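Local coordinates for purine nucleoside phosphorylase (Thermus thermophilus, PDB 1ODK), which probably catalyses the phosphate-dependent cleavage of purine nucleosides into a free purine base and a ribose 1-phosphate, working as a hexamer, at residues I4-H9 with V74-R79; P37-Y40 with L46-Y49. All blocks are in the same frame, centred on the assembly; numbering follows the deposited sequence.

Contact 1 ties the N-terminal loop I4-H9 to helix 67-79, and contact 2 lies at the turn end of a beta hairpin whose strands fall between those two partners in sequence. Their centres are about 12 Å apart, and each is about 17 Å from the centre of the chain. Y40 joins them: A8 CB lies 3.5 Å from Y40 CD1, and V6 CG1 lies 4.0 Å from Y40 CE1. A second link runs from H5 CB to L46 CD1, 4.0 Å. H5 and L46 both pack on M65 of a second subunit. In hexameric relatives the nucleoside site lies at such a subunit interface and takes in an N-terminal histidine from the neighbour, consistent with H5 here.

Contact 1 (I4-H9 with V74-R79); sequences IHVRAH and VEELVR
E76 reaches from helix 67-79 to the backbone and ring of H5 and to the amide of V6, ending in a carboxylate that gathers several N-H groups. From CB the chain runs straight out of the helix, extended beyond CG (chi2 178°), and this places E76 CD 3.5 Å from H5 N. The two oxygens then divide the work. OE1 accepts the V6 amide, V6 N to E76 OE1 2.7 Å, in an almost linear bond (177°) that meets the oxygen nearly along its C-O axis; V6 CB follows at 3.6 Å from the same OE1. OE2 takes the imidazole, H5 ND1 to E76 OE2 2.6 Å, on its syn side, with the oxygen at the ring edge and close to the ring plane. The ring and carboxylate planes are 33° apart, so the two groups are neither coplanar nor stacked. H5 N adds weak, longer bonds to E76 OE1 (3.1 Å) and E76 OE2 (3.2 Å). The His-carboxylate bond would restrict rotation of the H5 ring, together with the edge-to-face contact of F159 of a second subunit, whose Y160 OH also hydrogen-bonds with E76 OE2. The helix is backed by L19 of strand 16-20 and by L185 and L188 of helix 182-192, which pack on V74, while V6 and L77 both rest on Y40 of strand 37-41.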
loop_
_atom_site.group_PDB
_atom_site.type_symbol
_atom_site.label_atom_id
_atom_site.label_comp_id
_atom_site.label_asym_id
_atom_site.label_seq_id
_atom_site.Cartn_x
_atom_site.Cartn_y
_atom_site.Cartn_z
ATOM N N ILE B 4 8.082 8.077 31.540
ATOM C CA ILE B 4 9.440 8.019 31.025
ATOM C C ILE B 4 10.009 9.352 30.546
ATOM O O ILE B 4 11.130 9.713 30.892
ATOM C CB ILE B 4 9.523 7.000 29.869
ATOM C CG1 ILE B 4 9.191 5.599 30.397
ATOM C CG2 ILE B 4 10.898 7.042 29.227
ATOM C CD1 ILE B 4 9.056 4.544 29.313
ATOM N N HIS B 5 9.239 10.092 29.759
ATOM C CA HIS B 5 9.738 11.351 29.225
ATOM C C HIS B 5 9.312 12.590 30.005
ATOM O O HIS B 5 10.155 13.401 30.393
ATOM C CB HIS B 5 9.340 11.447 27.756
ATOM C CG HIS B 5 9.660 10.209 26.978
ATOM N ND1 HIS B 5 8.950 9.036 27.122
ATOM C CD2 HIS B 5 10.640 9.945 26.080
ATOM C CE1 HIS B 5 9.475 8.104 26.348
ATOM N NE2 HIS B 5 10.502 8.631 25.703
ATOM N N VAL B 6 8.016 12.751 30.229
ATOM C CA VAL B 6 7.532 13.884 31.004
ATOM C C VAL B 6 7.546 13.378 32.443
ATOM O O VAL B 6 6.584 12.769 32.911
ATOM C CB VAL B 6 6.097 14.285 30.597
ATOM C CG1 VAL B 6 5.633 15.481 31.425
ATOM C CG2 VAL B 6 6.052 14.624 29.108
ATOM N N ARG B 7 8.657 13.625 33.133
ATOM C CA ARG B 7 8.836 13.162 34.505
ATOM C C ARG B 7 8.167 14.013 35.570
ATOM O O ARG B 7 8.826 14.673 36.372
ATOM C CB ARG B 7 10.331 13.013 34.794
ATOM C CG ARG B 7 10.982 11.980 33.885
ATOM C CD ARG B 7 12.467 11.841 34.112
ATOM N NE ARG B 7 13.019 10.780 33.275
ATOM C CZ ARG B 7 14.304 10.444 33.236
ATOM N NH1 ARG B 7 15.184 11.088 33.991
ATOM N NH2 ARG B 7 14.708 9.461 32.442
ATOM N N ALA B 8 6.841 13.977 35.576
ATOM C CA ALA B 8 6.053 14.729 36.535
ATOM C C ALA B 8 5.200 13.750 37.327
ATOM O O ALA B 8 5.241 12.545 37.088
ATOM C CB ALA B 8 5.161 15.719 35.804
ATOM N N HIS B 9 4.438 14.275 38.278
ATOM C CA HIS B 9 3.545 13.456 39.081
ATOM C C HIS B 9 2.123 13.916 38.779
ATOM O O HIS B 9 1.881 15.109 38.603
ATOM C CB HIS B 9 3.845 13.630 40.569
ATOM C CG HIS B 9 2.936 12.840 41.459
ATOM N ND1 HIS B 9 1.579 13.078 41.535
ATOM C CD2 HIS B 9 3.185 11.805 42.294
ATOM C CE1 HIS B 9 1.033 12.222 42.379
ATOM N NE2 HIS B 9 1.984 11.437 42.854
ATOM N N VAL B 74 1.637 13.342 24.603
ATOM C CA VAL B 74 0.193 13.234 24.801
ATOM C C VAL B 74 -0.154 11.978 25.613
ATOM O O VAL B 74 -0.922 12.049 26.571
ATOM C CB VAL B 74 -0.551 13.205 23.436
ATOM C CG1 VAL B 74 -2.024 12.882 23.636
ATOM C CG2 VAL B 74 -0.411 14.556 22.747
ATOM N N GLU B 75 0.412 10.832 25.235
ATOM C CA GLU B 75 0.151 9.582 25.952
ATOM C C GLU B 75 0.487 9.732 27.438
ATOM O O GLU B 75 -0.269 9.298 28.310
ATOM C CB GLU B 75 0.985 8.438 25.353
ATOM C CG GLU B 75 0.536 7.986 23.959
ATOM C CD GLU B 75 -0.575 6.943 23.996
ATOM O OE1 GLU B 75 -1.414 6.977 24.921
ATOM O OE2 GLU B 75 -0.621 6.089 23.084
ATOM N N GLU B 76 1.627 10.345 27.727
ATOM C CA GLU B 76 2.040 10.523 29.109
ATOM C C GLU B 76 1.200 11.577 29.835
ATOM O O GLU B 76 0.883 11.410 31.013
ATOM C CB GLU B 76 3.539 10.839 29.157
ATOM C CG GLU B 76 4.379 9.624 28.736
ATOM C CD GLU B 76 5.879 9.875 28.717
ATOM O OE1 GLU B 76 6.330 10.935 29.200
ATOM O OE2 GLU B 76 6.612 8.994 28.218
ATOM N N LEU B 77 0.815 12.637 29.131
ATOM C CA LEU B 77 -0.017 13.682 29.727
ATOM C C LEU B 77 -1.371 13.119 30.163
ATOM O O LEU B 77 -1.898 13.495 31.212
ATOM C CB LEU B 77 -0.242 14.834 28.739
ATOM C CG LEU B 77 0.902 15.836 28.579
ATOM C CD1 LEU B 77 0.509 16.892 27.558
ATOM C CD2 LEU B 77 1.211 16.492 29.927
ATOM N N VAL B 78 -1.929 12.219 29.354
ATOM C CA VAL B 78 -3.211 11.605 29.671
ATOM C C VAL B 78 -3.074 10.760 30.937
ATOM O O VAL B 78 -3.967 10.753 31.790
ATOM C CB VAL B 78 -3.719 10.722 28.506
ATOM C CG1 VAL B 78 -4.910 9.880 28.961
ATOM C CG2 VAL B 78 -4.132 11.604 27.338
ATOM N N ARG B 79 -1.952 10.059 31.060
ATOM C CA ARG B 79 -1.705 9.246 32.242
ATOM C C ARG B 79 -1.571 10.156 33.459
ATOM O O ARG B 79 -1.891 9.761 34.576
ATOM C CB ARG B 79 -0.425 8.421 32.075
ATOM C CG ARG B 79 -0.566 7.210 31.163
ATOM C CD ARG B 79 -1.712 6.316 31.619
ATOM N NE ARG B 79 -1.409 4.893 31.479
ATOM C CZ ARG B 79 -0.558 4.228 32.257
ATOM N NH1 ARG B 79 0.082 4.855 33.238
ATOM N NH2 ARG B 79 -0.355 2.932 32.064
#

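Contact 2 (P37-Y40 with L46-Y49)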
loop_
_atom_site.group_PDB
_atom_site.type_symbol
_atom_site.label_atom_id
_atom_site.label_comp_id
_atom_site.label_asym_id
_atom_site.label_seq_id
_atom_site.Cartn_x
_atom_site.Cartn_y
_atom_site.Cartn_z
ATOM N N PRO B 37 3.064 30.427 38.016
ATOM C CA PRO B 37 3.576 29.376 37.128
ATOM C C PRO B 37 4.746 28.614 37.745
ATOM O O PRO B 37 5.670 29.221 38.287
ATOM C CB PRO B 37 4.034 30.146 35.886
ATOM C CG PRO B 37 3.469 31.540 36.056
ATOM C CD PRO B 37 3.465 31.754 37.526
ATOM N N ARG B 38 4.704 27.289 37.655
ATOM C CA ARG B 38 5.786 26.456 38.170
ATOM C C ARG B 38 6.130 25.426 37.096
ATOM O O ARG B 38 5.236 24.826 36.502
ATOM C CB ARG B 38 5.360 25.716 39.442
ATOM C CG ARG B 38 4.614 26.557 40.466
ATOM C CD ARG B 38 5.377 27.809 40.875
ATOM N NE ARG B 38 6.726 27.521 41.356
ATOM C CZ ARG B 38 7.530 28.426 41.905
ATOM N NH1 ARG B 38 7.122 29.682 42.049
ATOM N NH2 ARG B 38 8.749 28.081 42.301
ATOM N N ARG B 39 7.417 25.224 36.839
ATOM C CA ARG B 39 7.826 24.240 35.843
ATOM C C ARG B 39 7.902 22.877 36.528
ATOM O O ARG B 39 8.719 22.674 37.427
ATOM C CB ARG B 39 9.186 24.610 35.243
ATOM C CG ARG B 39 9.547 23.794 34.003
ATOM C CD ARG B 39 10.718 24.405 33.248
ATOM N NE ARG B 39 11.988 24.229 33.947
ATOM C CZ ARG B 39 13.140 24.757 33.544
ATOM N NH1 ARG B 39 13.185 25.502 32.448
ATOM N NH2 ARG B 39 14.249 24.535 34.237
ATOM N N TYR B 40 7.046 21.946 36.113
ATOM C CA TYR B 40 7.038 20.620 36.717
ATOM C C TYR B 40 7.944 19.621 36.007
ATOM O O TYR B 40 8.162 18.519 36.504
ATOM C CB TYR B 40 5.607 20.075 36.792
ATOM C CG TYR B 40 4.914 19.947 35.455
ATOM C CD1 TYR B 40 5.308 18.978 34.529
ATOM C CD2 TYR B 40 3.872 20.806 35.108
ATOM C CE1 TYR B 40 4.680 18.868 33.289
ATOM C CE2 TYR B 40 3.237 20.705 33.877
ATOM C CZ TYR B 40 3.648 19.733 32.971
ATOM O OH TYR B 40 3.012 19.625 31.762
ATOM N N LEU B 46 11.665 18.954 27.475
ATOM C CA LEU B 46 10.213 19.007 27.316
ATOM C C LEU B 46 9.600 19.836 28.447
ATOM O O LEU B 46 8.849 19.325 29.273
ATOM C CB LEU B 46 9.639 17.586 27.331
ATOM C CG LEU B 46 10.131 16.671 26.200
ATOM C CD1 LEU B 46 9.685 15.236 26.458
ATOM C CD2 LEU B 46 9.595 17.178 24.858
ATOM N N TRP B 47 9.925 21.124 28.467
ATOM C CA TRP B 47 9.439 22.023 29.507
ATOM C C TRP B 47 7.921 22.017 29.659
ATOM O O TRP B 47 7.181 22.218 28.691
ATOM C CB TRP B 47 9.939 23.443 29.233
ATOM C CG TRP B 47 11.440 23.566 29.287
ATOM C CD1 TRP B 47 12.339 22.575 29.565
ATOM C CD2 TRP B 47 12.208 24.755 29.074
ATOM N NE1 TRP B 47 13.623 23.074 29.538
ATOM C CE2 TRP B 47 13.570 24.411 29.238
ATOM C CE3 TRP B 47 11.878 26.081 28.757
ATOM C CZ2 TRP B 47 14.604 25.349 29.101
ATOM C CZ3 TRP B 47 12.907 27.014 28.618
ATOM C CH2 TRP B 47 14.254 26.640 28.791
ATOM N N GLY B 48 7.472 21.768 30.887
ATOM C CA GLY B 48 6.052 21.735 31.189
ATOM C C GLY B 48 5.778 22.595 32.408
ATOM O O GLY B 48 6.502 22.517 33.407
ATOM N N TYR B 49 4.742 23.422 32.323
ATOM C CA TYR B 49 4.382 24.319 33.413
ATOM C C TYR B 49 2.913 24.199 33.777
ATOM O O TYR B 49 2.089 23.759 32.977
ATOM C CB TYR B 49 4.634 25.782 33.024
ATOM C CG TYR B 49 5.995 26.060 32.439
ATOM C CD1 TYR B 49 6.304 25.679 31.133
ATOM C CD2 TYR B 49 6.983 26.691 33.194
ATOM C CE1 TYR B 49 7.561 25.915 30.595
ATOM C CE2 TYR B 49 8.249 26.934 32.664
ATOM C CZ TYR B 49 8.528 26.542 31.364
ATOM O OH TYR B 49 9.774 26.768 30.827
#
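A bend at chi3 of R39 (72°) turns its guanidinium toward W47, and chi1 of Y40 (60°), which sets CG between the backbone N and the carbonyl carbon, swings the phenol ring over G48. Both belong to the beta hairpin of strands 37-41 and 48-53, where R39 and Y49 form an antiparallel non-hydrogen-bonded pair with their CA atoms 4.2 Å apart. Their side chains run alongside each other on one face: R39 CG lies over the Y49 ring, 4.0 Å from its centroid, a CH-pi contact. Farther out, R39 CZ sits 4.4 Å from the centroid of the W47 five-membered ring and 10° off its normal, which defines a cation-pi pair; R39 NH1 makes the nearest approach, 3.4 Å to W47 CE2. Helix 23-33 covers Y49 through A26 and A30. Across the strands Y40 N donates to G48 O at 2.8 Å, and G48 CA lies over the Y40 ring, 4.0 Å from its centroid. The glycine suits this spot, since a CB there would point into the ring. An alanine at Y40 would remove the ring and is likely to leave a gap over G48 and Q61 OE1 without the hydroxyl that now bonds it. Farther from the turn on the same two strands, Y49 CA comes within 3.2 Å of R38 O, a CA-H...O contact.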